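Local coordinates for protein 5'-tyrosyl-DNA phosphodiesterase (Caenorhabditis elegans, PDB 4GEW) that belongs to the endonuclease/exonuclease/phosphatase family of DNase I-like fold and also carries a UBA-like helical domain, at residues H50-I55 and K76-F81; S192-V197 and G219-L224; I203-S208 and T231-T236; G269-L274 and M319-L324; F301-F306 and S351-I356. All blocks are in the same frame, centred on the assembly; numbering follows the deposited sequence.

Contact 1: residues H50-I55 and K76-F81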
# COMPACT_ATOMS: atom_id res chain seq x y z
N HIS A 50 -33.05 8.35 9.05
CA HIS A 50 -33.87 7.95 7.92
C HIS A 50 -33.30 8.41 6.58
O HIS A 50 -33.15 7.62 5.65
CB HIS A 50 -35.29 8.50 8.08
CG HIS A 50 -36.16 8.27 6.89
ND1 HIS A 50 -36.88 7.11 6.70
CD2 HIS A 50 -36.41 9.05 5.81
CE1 HIS A 50 -37.55 7.19 5.57
NE2 HIS A 50 -37.28 8.35 5.00
N GLU A 51 -32.98 9.70 6.49
CA GLU A 51 -32.43 10.29 5.27
C GLU A 51 -31.17 9.56 4.81
O GLU A 51 -31.06 9.15 3.65
CB GLU A 51 -32.14 11.78 5.49
CG GLU A 51 -31.60 12.51 4.28
CD GLU A 51 -32.68 12.93 3.29
OE1 GLU A 51 -33.53 12.08 2.94
OE2 GLU A 51 -32.68 14.11 2.88
N PHE A 52 -30.21 9.40 5.73
CA PHE A 52 -28.99 8.66 5.45
C PHE A 52 -29.29 7.24 4.96
O PHE A 52 -28.61 6.72 4.08
CB PHE A 52 -28.11 8.58 6.70
CG PHE A 52 -26.76 7.96 6.47
CD1 PHE A 52 -25.65 8.76 6.23
CD2 PHE A 52 -26.59 6.59 6.49
CE1 PHE A 52 -24.41 8.20 6.01
CE2 PHE A 52 -25.35 6.02 6.27
CZ PHE A 52 -24.26 6.82 6.03
N ALA A 53 -30.32 6.63 5.53
CA ALA A 53 -30.71 5.28 5.18
C ALA A 53 -31.27 5.21 3.76
O ALA A 53 -30.89 4.34 2.97
CB ALA A 53 -31.73 4.74 6.18
N ILE A 54 -32.18 6.13 3.44
CA ILE A 54 -32.78 6.19 2.11
C ILE A 54 -31.74 6.48 1.03
O ILE A 54 -31.70 5.82 -0.00
CB ILE A 54 -33.90 7.26 2.04
CG1 ILE A 54 -35.06 6.90 2.97
CG2 ILE A 54 -34.41 7.41 0.62
CD1 ILE A 54 -35.81 5.64 2.57
N ILE A 55 -30.89 7.47 1.29
CA ILE A 55 -29.88 7.90 0.32
C ILE A 55 -28.86 6.81 0.00
O ILE A 55 -28.55 6.57 -1.16
CB ILE A 55 -29.13 9.16 0.81
CG1 ILE A 55 -30.09 10.35 0.87
CG2 ILE A 55 -27.97 9.47 -0.11
CD1 ILE A 55 -29.46 11.58 1.49
N LYS A 76 -21.23 15.18 5.82
CA LYS A 76 -19.93 14.53 5.91
C LYS A 76 -20.05 13.06 6.30
O LYS A 76 -19.11 12.29 6.16
CB LYS A 76 -18.98 15.30 6.84
CG LYS A 76 -19.35 15.30 8.30
CD LYS A 76 -18.34 16.10 9.12
CE LYS A 76 -18.54 17.60 8.95
NZ LYS A 76 -18.22 18.33 10.21
N ALA A 77 -21.23 12.67 6.79
CA ALA A 77 -21.51 11.25 7.03
C ALA A 77 -21.58 10.52 5.69
O ALA A 77 -21.10 9.40 5.56
CB ALA A 77 -22.80 11.09 7.80
N LEU A 78 -22.19 11.17 4.70
CA LEU A 78 -22.24 10.64 3.34
C LEU A 78 -20.85 10.53 2.73
O LEU A 78 -20.49 9.50 2.17
CB LEU A 78 -23.13 11.50 2.44
CG LEU A 78 -24.64 11.22 2.35
CD1 LEU A 78 -24.99 9.88 2.97
CD2 LEU A 78 -25.44 12.34 2.99
N ASP A 79 -20.08 11.62 2.83
CA ASP A 79 -18.73 11.66 2.28
C ASP A 79 -17.87 10.57 2.89
O ASP A 79 -17.04 9.96 2.20
CB ASP A 79 -18.09 13.03 2.53
CG ASP A 79 -18.88 14.17 1.91
OD1 ASP A 79 -18.67 15.33 2.32
OD2 ASP A 79 -19.72 13.90 1.02
N VAL A 80 -18.06 10.32 4.18
CA VAL A 80 -17.34 9.27 4.89
C VAL A 80 -17.74 7.88 4.38
O VAL A 80 -16.88 7.05 4.12
CB VAL A 80 -17.57 9.37 6.42
CG1 VAL A 80 -17.35 8.03 7.09
CG2 VAL A 80 -16.66 10.43 7.02
N PHE A 81 -19.03 7.64 4.24
CA PHE A 81 -19.48 6.34 3.77
C PHE A 81 -18.92 6.01 2.38
O PHE A 81 -18.45 4.90 2.15
CB PHE A 81 -21.01 6.24 3.76
CG PHE A 81 -21.52 4.95 3.17
CD1 PHE A 81 -21.30 3.75 3.83
CD2 PHE A 81 -22.19 4.95 1.96
CE1 PHE A 81 -21.76 2.57 3.29
CE2 PHE A 81 -22.65 3.76 1.42
CZ PHE A 81 -22.43 2.57 2.09
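F52 of helix 45-56 reaches across to A77, L78 and F81 of helix 74-83, inside the small three-helix bundle of the UBA-like domain. The two helical segments run in roughly the same direction, 36° apart, with axes 11.1 Å from each other at closest approach. No hydrogen bond joins the two segments; apolar side chains, chiefly F52 and L78, bridge the distance between the axes. F52 has CG anti to the backbone N (chi1 -174°); although its CB does not aim at the partner helix, this torsion carries the ring across, and CD1, CE1 and CZ make the contact. L78 comes from the other direction and slides past the phenylalanine. Its CD1 methyl lies obliquely to the ring, 3.5 Å from F52 CD1, and also approaches I55 CG2, at 4.3 Å. The CB of A77 is directed toward helix 45-56, 3.8 Å from F52 CE1. Alanine suits this place because its single methyl lets the aromatic group come close to the backbone. One turn further on, F81 offers its CB to the tip of the ring, 4.0 Å from F52 CZ. Helix 60-66 adds the third wall, through A63 against F52 and I66 against A77. A77 O lies at the ring's edge, near its plane and 3.5 Å from F52 CE1, while also accepting the helical bond from F81 N at 3.0 Å.

Contact 2: residues S192-V197 and G219-L224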
# COMPACT_ATOMS: atom_id res chain seq x y z
N SER A 192 15.53 -22.54 7.10
CA SER A 192 15.25 -23.94 6.84
C SER A 192 15.26 -24.25 5.35
O SER A 192 14.93 -23.39 4.53
CB SER A 192 13.89 -24.29 7.44
OG SER A 192 13.44 -25.56 7.00
N LYS A 193 15.65 -25.48 4.99
CA LYS A 193 15.73 -25.88 3.58
C LYS A 193 14.40 -25.78 2.83
O LYS A 193 14.38 -25.67 1.60
CB LYS A 193 16.29 -27.30 3.45
CG LYS A 193 17.73 -27.45 3.90
CD LYS A 193 18.68 -26.73 2.97
CE LYS A 193 20.13 -26.93 3.39
NZ LYS A 193 20.58 -28.34 3.27
N MET A 194 13.28 -25.81 3.56
CA MET A 194 11.96 -25.72 2.95
C MET A 194 11.66 -24.29 2.48
O MET A 194 10.73 -24.06 1.71
CB MET A 194 10.88 -26.11 3.96
CG MET A 194 10.66 -25.05 5.03
SD MET A 194 9.30 -25.42 6.15
CE MET A 194 9.52 -24.12 7.36
N PHE A 195 12.46 -23.34 2.96
CA PHE A 195 12.25 -21.93 2.67
C PHE A 195 12.81 -21.59 1.29
O PHE A 195 14.02 -21.57 1.09
CB PHE A 195 12.94 -21.10 3.75
CG PHE A 195 12.61 -19.63 3.72
CD1 PHE A 195 11.71 -19.09 4.62
CD2 PHE A 195 13.23 -18.78 2.81
CE1 PHE A 195 11.41 -17.73 4.61
CE2 PHE A 195 12.93 -17.42 2.79
CZ PHE A 195 12.02 -16.90 3.69
N ASP A 196 11.92 -21.31 0.34
CA ASP A 196 12.34 -20.87 -0.99
C ASP A 196 12.77 -19.41 -0.97
O ASP A 196 12.03 -18.56 -0.51
CB ASP A 196 11.21 -21.06 -2.00
CG ASP A 196 11.13 -22.48 -2.50
OD1 ASP A 196 12.19 -23.04 -2.84
OD2 ASP A 196 10.01 -23.03 -2.55
N VAL A 197 13.96 -19.12 -1.49
CA VAL A 197 14.47 -17.75 -1.49
C VAL A 197 14.40 -17.13 -2.88
O VAL A 197 14.85 -17.73 -3.85
CB VAL A 197 15.92 -17.68 -0.97
CG1 VAL A 197 16.43 -16.25 -1.02
CG2 VAL A 197 16.01 -18.22 0.46
N GLY A 219 11.24 -14.44 0.45
CA GLY A 219 10.98 -15.81 0.07
C GLY A 219 9.57 -16.29 0.35
O GLY A 219 8.63 -15.50 0.36
N SER A 220 9.44 -17.59 0.56
CA SER A 220 8.15 -18.18 0.91
C SER A 220 8.29 -19.54 1.57
O SER A 220 9.21 -20.30 1.27
CB SER A 220 7.26 -18.30 -0.33
OG SER A 220 7.85 -19.17 -1.28
N ILE A 221 7.37 -19.82 2.48
CA ILE A 221 7.20 -21.15 3.05
C ILE A 221 5.91 -21.71 2.47
O ILE A 221 4.82 -21.23 2.81
CB ILE A 221 7.07 -21.09 4.58
CG1 ILE A 221 8.33 -20.47 5.19
CG2 ILE A 221 6.80 -22.48 5.15
CD1 ILE A 221 8.21 -20.16 6.67
N GLY A 222 6.02 -22.70 1.60
CA GLY A 222 4.85 -23.19 0.89
C GLY A 222 4.24 -22.04 0.10
O GLY A 222 4.96 -21.25 -0.51
N GLY A 223 2.91 -21.94 0.13
CA GLY A 223 2.21 -20.88 -0.57
C GLY A 223 2.22 -19.54 0.17
O GLY A 223 1.61 -18.57 -0.29
N LEU A 224 2.90 -19.48 1.31
CA LEU A 224 2.91 -18.25 2.11
C LEU A 224 4.19 -17.42 1.91
O LEU A 224 5.29 -17.88 2.22
CB LEU A 224 2.72 -18.58 3.59
CG LEU A 224 2.87 -17.41 4.58
CD1 LEU A 224 1.77 -16.37 4.38
CD2 LEU A 224 2.88 -17.92 6.01
O HOH W 1 8.49 -23.69 0.20
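F195 and I221 meet at the open end of a beta hairpin, strands 195-204 and 213-221, where the pairing is anchored by two bonds of 3.0 Å: D196 N to S220 O and S220 N to D196 O. The side chain of F195 leaves CB with CG anti to the backbone N (chi1 -170°), a torsion that brings the ring alongside strand 213-221. On one flank CD1 packs on I221 CG1 at 3.7 Å, the two side chains crossing nearly at a right angle, and CE1 stays near the same CG1. On the other flank CE2 lies 3.7 Å from G219 CA, and the tip, CZ, is 3.9 Å from the same CA. Glycine fits here because a CB would collide with the ring and with D196 O. S220 N sits over one face of the ring, toward its rim. M194 closes the exposed margin, its CE touching I221 CG2 at 3.9 Å. Nearby, water 1 donates to M194 O and D196 OD2 and accepts from G222 N, tying together the two turns. Around this end, F195 packs on V226 and L228 of strand 224-232, which lies beyond strand 213-221 in the same sheet, whereas V197 touches Y177 of strand 174-178, an edge strand of the other sheet.

Contact 3: residues I203-S208 and T231-T236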
# COMPACT_ATOMS: atom_id res chain seq x y z
N ILE A 203 21.21 -3.37 2.31
CA ILE A 203 21.27 -1.92 2.26
C ILE A 203 22.28 -1.42 3.28
O ILE A 203 22.15 -1.69 4.47
CB ILE A 203 19.90 -1.30 2.57
CG1 ILE A 203 18.86 -1.79 1.55
CG2 ILE A 203 19.99 0.22 2.57
CD1 ILE A 203 17.46 -1.29 1.82
N HIS A 204 23.29 -0.70 2.82
CA HIS A 204 24.30 -0.16 3.73
C HIS A 204 23.90 1.21 4.25
O HIS A 204 23.73 2.15 3.46
CB HIS A 204 25.66 -0.08 3.03
CG HIS A 204 26.16 -1.40 2.52
ND1 HIS A 204 27.18 -2.10 3.13
CD2 HIS A 204 25.76 -2.15 1.46
CE1 HIS A 204 27.39 -3.22 2.46
NE2 HIS A 204 26.55 -3.27 1.45
N PHE A 205 23.72 1.33 5.56
CA PHE A 205 23.40 2.61 6.18
C PHE A 205 24.54 3.60 5.96
O PHE A 205 25.67 3.36 6.41
CB PHE A 205 23.16 2.44 7.69
CG PHE A 205 22.02 1.51 8.03
CD1 PHE A 205 20.91 1.42 7.20
CD2 PHE A 205 22.06 0.74 9.18
CE1 PHE A 205 19.86 0.57 7.52
CE2 PHE A 205 21.02 -0.11 9.51
CZ PHE A 205 19.91 -0.20 8.67
N GLN A 206 24.26 4.71 5.29
CA GLN A 206 25.30 5.70 5.00
C GLN A 206 25.65 6.57 6.19
O GLN A 206 26.69 7.22 6.20
CB GLN A 206 24.91 6.58 3.81
CG GLN A 206 24.82 5.82 2.50
CD GLN A 206 26.08 5.04 2.18
OE1 GLN A 206 27.19 5.59 2.20
NE2 GLN A 206 25.93 3.75 1.89
N ASN A 207 24.78 6.60 7.20
CA ASN A 207 25.07 7.37 8.40
C ASN A 207 25.77 6.52 9.46
O ASN A 207 25.95 6.95 10.59
CB ASN A 207 23.80 8.00 8.97
CG ASN A 207 22.85 6.98 9.58
OD1 ASN A 207 22.92 5.78 9.28
ND2 ASN A 207 21.97 7.45 10.45
N SER A 208 26.17 5.31 9.08
CA SER A 208 26.81 4.40 10.01
C SER A 208 28.34 4.45 9.91
O SER A 208 28.90 4.41 8.82
CB SER A 208 26.34 2.97 9.79
OG SER A 208 26.99 2.07 10.68
N THR A 231 19.00 -6.75 11.18
CA THR A 231 19.89 -5.60 11.29
C THR A 231 20.58 -5.46 12.65
O THR A 231 20.10 -5.96 13.67
CB THR A 231 19.15 -4.29 10.97
OG1 THR A 231 20.09 -3.22 10.81
CG2 THR A 231 18.17 -3.94 12.08
N HIS A 232 21.71 -4.78 12.64
CA HIS A 232 22.45 -4.48 13.86
C HIS A 232 22.58 -2.96 13.91
O HIS A 232 23.47 -2.38 13.28
CB HIS A 232 23.82 -5.16 13.82
CG HIS A 232 24.61 -5.03 15.08
ND1 HIS A 232 25.91 -5.50 15.20
CD2 HIS A 232 24.30 -4.49 16.28
CE1 HIS A 232 26.36 -5.25 16.41
NE2 HIS A 232 25.40 -4.64 17.09
N LEU A 233 21.66 -2.30 14.61
CA LEU A 233 21.61 -0.84 14.59
C LEU A 233 22.81 -0.26 15.33
O LEU A 233 23.40 -0.95 16.18
CB LEU A 233 20.31 -0.31 15.20
CG LEU A 233 19.00 -0.70 14.49
CD1 LEU A 233 17.83 0.09 15.06
CD2 LEU A 233 19.11 -0.49 12.99
N GLU A 234 23.15 0.98 15.01
CA GLU A 234 24.30 1.67 15.58
C GLU A 234 24.37 1.48 17.10
O GLU A 234 23.36 1.63 17.79
CB GLU A 234 24.25 3.16 15.24
CG GLU A 234 25.62 3.80 15.01
CD GLU A 234 26.21 3.45 13.65
OE1 GLU A 234 25.52 2.79 12.85
OE2 GLU A 234 27.37 3.85 13.38
N SER A 235 25.56 1.15 17.60
CA SER A 235 25.76 0.81 19.00
C SER A 235 26.04 2.04 19.88
O SER A 235 26.42 3.10 19.37
CB SER A 235 26.92 -0.17 19.14
OG SER A 235 26.80 -1.23 18.20
N THR A 236 25.85 1.86 21.19
CA THR A 236 26.12 2.86 22.24
C THR A 236 25.06 3.95 22.35
O THR A 236 24.45 4.35 21.36
CB THR A 236 27.54 3.51 22.14
OG1 THR A 236 27.58 4.41 21.03
CG2 THR A 236 28.62 2.44 21.99
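The ring of F205 meets the end of strand 224-232 and the residues just after it, CE2 lying 3.5 Å from T231 OG1 and 4.0 Å from L233 CD2. The contact joins the ends of strands 195-204 and 224-232, and the loops that follow them, in one sheet of the DNase I-like fold. The threonine oxygen lies at the edge of the ring, near its plane, and T231 satisfies its hydroxyl by bonding to T213 O; the leucine methyl comes in obliquely. Phenylalanine suits this buried position, its apolar ring packing against L233 and L214. F205 to S208 form a type I turn, and S208 supplies the polar half of the contact. S208 OG donates to E234 OE1 over 2.7 Å, using the syn lone pair, on the side of the other carboxylate oxygen. The glutamate gets there by bending at chi2 (77°), which brings the carboxylate to the S208 hydroxyl. That buried carboxylate is well satisfied: Q246 NE2 also bonds to OE1, and G209 N bonds to OE2, so the acid fastens the loop after the turn. S208 OG in its turn accepts from M210 N, and Q246 NE2 serves N207 OD1 as well. Strand 213-221 runs between the two strands that lead into the contact, and L214 on it touches both F205 and T231. Q246 of helix 240-260 covers F205, S208 and L233, and V95 of the second subunit packs against F205.

Contact 4: residues G269-L274 and M319-L324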
# COMPACT_ATOMS: atom_id res chain seq x y z
N GLY A 269 13.92 -7.47 12.84
CA GLY A 269 14.57 -7.36 14.13
C GLY A 269 16.07 -7.56 14.09
O GLY A 269 16.72 -7.36 13.06
N GLY A 270 16.61 -7.98 15.23
CA GLY A 270 18.04 -8.20 15.39
C GLY A 270 18.52 -7.50 16.64
O GLY A 270 17.76 -7.30 17.59
N ASP A 271 19.80 -7.12 16.66
CA ASP A 271 20.32 -6.30 17.74
C ASP A 271 20.03 -4.84 17.40
O ASP A 271 20.77 -4.20 16.65
CB ASP A 271 21.83 -6.52 17.91
CG ASP A 271 22.38 -5.84 19.16
OD1 ASP A 271 21.61 -5.14 19.86
OD2 ASP A 271 23.58 -6.01 19.43
N LEU A 272 18.95 -4.31 17.96
CA LEU A 272 18.52 -2.96 17.62
C LEU A 272 19.14 -1.91 18.54
O LEU A 272 19.02 -0.71 18.30
CB LEU A 272 16.99 -2.86 17.65
CG LEU A 272 16.25 -3.95 16.85
CD1 LEU A 272 14.76 -3.65 16.78
CD2 LEU A 272 16.82 -4.11 15.45
N ASN A 273 19.81 -2.37 19.60
CA ASN A 273 20.49 -1.48 20.54
C ASN A 273 19.58 -0.43 21.15
O ASN A 273 20.03 0.64 21.56
CB ASN A 273 21.69 -0.81 19.87
CG ASN A 273 22.92 -1.68 19.91
OD1 ASN A 273 23.31 -2.15 20.97
ND2 ASN A 273 23.52 -1.92 18.75
N LEU A 274 18.29 -0.74 21.23
CA LEU A 274 17.28 0.25 21.62
C LEU A 274 17.16 0.46 23.12
O LEU A 274 17.23 -0.48 23.91
CB LEU A 274 15.91 -0.14 21.05
CG LEU A 274 15.71 0.09 19.54
CD1 LEU A 274 14.39 -0.53 19.07
CD2 LEU A 274 15.77 1.57 19.21
N MET A 319 19.63 -4.24 29.31
CA MET A 319 18.85 -3.62 28.25
C MET A 319 18.10 -4.66 27.41
O MET A 319 18.54 -5.81 27.31
CB MET A 319 19.78 -2.80 27.34
CG MET A 319 20.30 -1.50 27.95
SD MET A 319 19.06 -0.19 27.89
CE MET A 319 19.86 1.11 28.81
N ARG A 320 16.98 -4.25 26.82
CA ARG A 320 16.30 -5.09 25.84
C ARG A 320 16.77 -4.67 24.45
O ARG A 320 16.03 -4.05 23.67
CB ARG A 320 14.77 -4.99 25.97
CG ARG A 320 14.02 -6.03 25.13
CD ARG A 320 12.59 -6.27 25.61
NE ARG A 320 11.67 -5.16 25.32
CZ ARG A 320 10.95 -5.06 24.20
NH1 ARG A 320 11.05 -5.98 23.26
NH2 ARG A 320 10.13 -4.03 24.02
N PHE A 321 18.03 -4.99 24.15
CA PHE A 321 18.67 -4.57 22.91
C PHE A 321 18.13 -5.35 21.72
O PHE A 321 18.00 -4.82 20.61
CB PHE A 321 20.19 -4.79 23.02
CG PHE A 321 20.93 -3.66 23.71
CD1 PHE A 321 20.34 -2.42 23.87
CD2 PHE A 321 22.22 -3.86 24.17
CE1 PHE A 321 21.02 -1.38 24.49
CE2 PHE A 321 22.91 -2.82 24.79
CZ PHE A 321 22.31 -1.59 24.95
N ASP A 322 17.82 -6.62 21.95
CA ASP A 322 17.42 -7.52 20.89
C ASP A 322 15.91 -7.67 20.86
O ASP A 322 15.29 -8.08 21.85
CB ASP A 322 18.10 -8.87 21.08
CG ASP A 322 19.60 -8.74 21.24
OD1 ASP A 322 20.31 -8.70 20.21
OD2 ASP A 322 20.08 -8.67 22.40
N ARG A 323 15.30 -7.29 19.73
CA ARG A 323 13.84 -7.32 19.61
C ARG A 323 13.42 -7.88 18.27
O ARG A 323 14.18 -7.86 17.30
CB ARG A 323 13.25 -5.91 19.80
CG ARG A 323 13.80 -5.17 21.00
CD ARG A 323 13.08 -3.86 21.25
NE ARG A 323 13.64 -3.18 22.41
CZ ARG A 323 13.03 -2.19 23.06
NH1 ARG A 323 11.84 -1.77 22.66
NH2 ARG A 323 13.62 -1.63 24.11
N LEU A 324 12.18 -8.37 18.22
CA LEU A 324 11.63 -8.93 17.00
C LEU A 324 10.23 -8.37 16.75
O LEU A 324 9.36 -8.45 17.62
CB LEU A 324 11.58 -10.45 17.10
CG LEU A 324 11.57 -11.25 15.81
CD1 LEU A 324 12.78 -10.91 14.94
CD2 LEU A 324 11.57 -12.72 16.16
O HOH W 2 16.23 -1.70 26.24
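F321 and R323 both hold CG anti to the carbonyl carbon (chi1 -84° and -47°), which places the ring beside N273 and sends the extended arginine across L274. The residues G270 to N273 form the Gly-Asp-Leu-Asn signature of the endonuclease/exonuclease/phosphatase fold; G269 to D271 pair antiparallel with D322 to L324, and L272 and N273 follow in a loop. N273 OD1 stands 3.7 Å above the centre of the F321 ring, while M319 CB covers the opposite face; the asparagine's ND2 is held by L233 O. R323 lies between R320 and L274, the two guanidinium groups stacked with an offset and L274 CB on the far side. Its NE donates in plane to R320 O at 2.8 Å, and NH2 forms a salt bridge with D276. R320, in turn, has D288 as its acid partner. G269 is suited to its place because a CB would strike R323 O, and G270 adopts backbone angles that only glycine tolerates easily. R323 O accepts from G270 N, and F321 O takes L272 N at 2.9 Å and a weak bond from N273 N. D271 OD1 lies 3.5 Å from F321 CB, its OD2 bonding to N126 ND2. Water 2 bridges the segments, donating to L274 O at 2.8 Å and accepting from R320 N at 2.7 Å.

Contact 5: residues F301-F306 and S351-I356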
# COMPACT_ATOMS: atom_id res chain seq x y z
N PHE A 301 15.14 -8.73 29.50
CA PHE A 301 16.47 -8.25 29.15
C PHE A 301 17.32 -9.27 28.38
O PHE A 301 17.40 -10.44 28.75
CB PHE A 301 17.18 -7.71 30.39
CG PHE A 301 16.43 -6.59 31.06
CD1 PHE A 301 16.38 -5.33 30.48
CD2 PHE A 301 15.74 -6.80 32.24
CE1 PHE A 301 15.67 -4.30 31.07
CE2 PHE A 301 15.02 -5.78 32.84
CZ PHE A 301 14.99 -4.53 32.25
N THR A 302 17.93 -8.80 27.30
CA THR A 302 18.68 -9.66 26.39
C THR A 302 20.19 -9.41 26.47
O THR A 302 20.99 -10.18 25.96
CB THR A 302 18.23 -9.44 24.94
OG1 THR A 302 18.54 -8.09 24.54
CG2 THR A 302 16.73 -9.65 24.82
N TRP A 303 20.55 -8.30 27.11
CA TRP A 303 21.94 -7.98 27.37
C TRP A 303 22.01 -7.53 28.83
O TRP A 303 21.57 -6.44 29.17
CB TRP A 303 22.41 -6.87 26.44
CG TRP A 303 23.88 -6.59 26.46
CD1 TRP A 303 24.85 -7.25 25.77
CD2 TRP A 303 24.55 -5.55 27.19
NE1 TRP A 303 26.09 -6.70 26.03
CE2 TRP A 303 25.92 -5.66 26.90
CE3 TRP A 303 24.11 -4.55 28.06
CZ2 TRP A 303 26.87 -4.79 27.46
CZ3 TRP A 303 25.05 -3.69 28.61
CH2 TRP A 303 26.41 -3.82 28.31
N ASP A 304 22.54 -8.40 29.69
CA ASP A 304 22.42 -8.24 31.14
C ASP A 304 23.74 -8.58 31.83
O ASP A 304 24.06 -9.75 32.03
CB ASP A 304 21.31 -9.17 31.65
CG ASP A 304 20.98 -8.97 33.12
OD1 ASP A 304 21.73 -8.26 33.82
OD2 ASP A 304 19.96 -9.52 33.59
N THR A 305 24.50 -7.56 32.21
CA THR A 305 25.81 -7.78 32.83
C THR A 305 25.71 -8.15 34.31
O THR A 305 26.71 -8.51 34.93
CB THR A 305 26.74 -6.56 32.68
OG1 THR A 305 26.22 -5.45 33.42
CG2 THR A 305 26.89 -6.17 31.21
N PHE A 306 24.51 -8.03 34.87
CA PHE A 306 24.24 -8.53 36.23
C PHE A 306 24.27 -10.06 36.22
O PHE A 306 24.62 -10.69 37.22
CB PHE A 306 22.85 -8.09 36.71
CG PHE A 306 22.74 -6.63 37.06
CD1 PHE A 306 22.17 -5.74 36.16
CD2 PHE A 306 23.17 -6.16 38.28
CE1 PHE A 306 22.05 -4.39 36.49
CE2 PHE A 306 23.05 -4.82 38.61
CZ PHE A 306 22.49 -3.93 37.71
N SER A 351 27.76 -15.93 24.32
CA SER A 351 27.82 -14.53 23.92
C SER A 351 27.46 -13.65 25.11
O SER A 351 26.90 -14.13 26.10
CB SER A 351 26.83 -14.27 22.78
OG SER A 351 26.80 -12.90 22.41
N ASP A 352 27.77 -12.36 25.01
CA ASP A 352 27.33 -11.41 26.02
C ASP A 352 25.84 -11.11 25.86
O ASP A 352 25.24 -10.46 26.71
CB ASP A 352 28.18 -10.13 25.99
CG ASP A 352 28.03 -9.35 24.69
OD1 ASP A 352 28.09 -8.11 24.75
OD2 ASP A 352 27.85 -9.98 23.63
N HIS A 353 25.24 -11.59 24.77
CA HIS A 353 23.80 -11.48 24.57
C HIS A 353 23.11 -12.80 24.82
O HIS A 353 23.66 -13.87 24.52
CB HIS A 353 23.47 -11.08 23.14
CG HIS A 353 23.77 -9.65 22.82
ND1 HIS A 353 22.77 -8.71 22.64
CD2 HIS A 353 24.94 -9.00 22.60
CE1 HIS A 353 23.32 -7.54 22.35
NE2 HIS A 353 24.63 -7.70 22.32
N TRP A 354 21.90 -12.74 25.35
CA TRP A 354 21.01 -13.89 25.29
C TRP A 354 20.42 -13.92 23.89
O TRP A 354 20.30 -12.89 23.23
CB TRP A 354 19.90 -13.78 26.33
CG TRP A 354 20.33 -13.59 27.78
CD1 TRP A 354 19.72 -12.79 28.71
CD2 TRP A 354 21.45 -14.21 28.45
NE1 TRP A 354 20.37 -12.88 29.91
CE2 TRP A 354 21.43 -13.75 29.79
CE3 TRP A 354 22.44 -15.12 28.07
CZ2 TRP A 354 22.37 -14.15 30.73
CZ3 TRP A 354 23.37 -15.53 29.01
CH2 TRP A 354 23.33 -15.04 30.32
N ALA A 355 20.07 -15.11 23.41
CA ALA A 355 19.35 -15.23 22.16
C ALA A 355 17.86 -15.10 22.45
O ALA A 355 17.39 -15.52 23.50
CB ALA A 355 19.63 -16.57 21.51
N ILE A 356 17.12 -14.50 21.52
CA ILE A 356 15.68 -14.46 21.65
C ILE A 356 15.08 -15.46 20.67
O ILE A 356 15.60 -15.66 19.57
CB ILE A 356 15.10 -13.04 21.42
CG1 ILE A 356 15.40 -12.54 20.01
CG2 ILE A 356 15.65 -12.07 22.47
CD1 ILE A 356 14.78 -11.17 19.72
O HOH W 3 23.13 -10.99 28.61
O HOH W 4 19.07 -11.72 32.13
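W354 N donates to T302 O over 2.8 Å, with an N-H...O angle of 159°, fastening the bulged start of strand 303-304 to the entry of strand 355-361; T302 and W303 form a classic beta bulge opposite M319. S351, D352 and H353 are the Ser-Asp-His sequence characteristic of the endonuclease/exonuclease/phosphatase family. W303 addresses two of them. Its NE1 donates to D352 OD1 at 2.8 Å, the acceptor lying in the indole plane, yet the bond reaches the aspartate from above the carboxylate, whose plane stands at 88° to the ring. The same five-membered ring turns an edge to H353 in a tilted edge-to-face pair, planes 52° apart, W303 CD1 lying 3.5 Å from H353 NE2 over the imidazole face. Tryptophan suits this position by combining a ring edge for the histidine with an N-H for the acid. H353 is also held by D322 OD2, which bonds to its ND1 and is shared with T302 OG1, and its backbone N bonds to S351 OG in an ST turn. T302 uses its methyl too, CG2 resting 3.5 Å from I356 CG2. At the rim of W354, F301 O lies in plane, 3.3 Å from CD1, and water 4, at 2.8 Å, accepts from W354 NE1 and donates to D304 OD2, also at 2.8 Å.

In the fold
From the N terminus, contact 1 closes first, within the UBA-like domain, its centre some 47 to 57 Å from the centres of the others and without touching them. The rest lie in the endonuclease/exonuclease/phosphatase range. Contacts 2 and 3 cross, their segments alternating along the chain; they lie toward opposite ends of strand 195-204, paired with 213-221 in one and meeting the end of 224-232 in the other. Contacts 4 and 5 open later and cross as well, contact 5 joining strand 303-304 to the other sheet's strand 355-361. Contact 3 touches contact 4 where L233 O meets N273 ND2, and contact 4 touches contact 5 through D322, so these three form a touching series, while contact 2 stands apart.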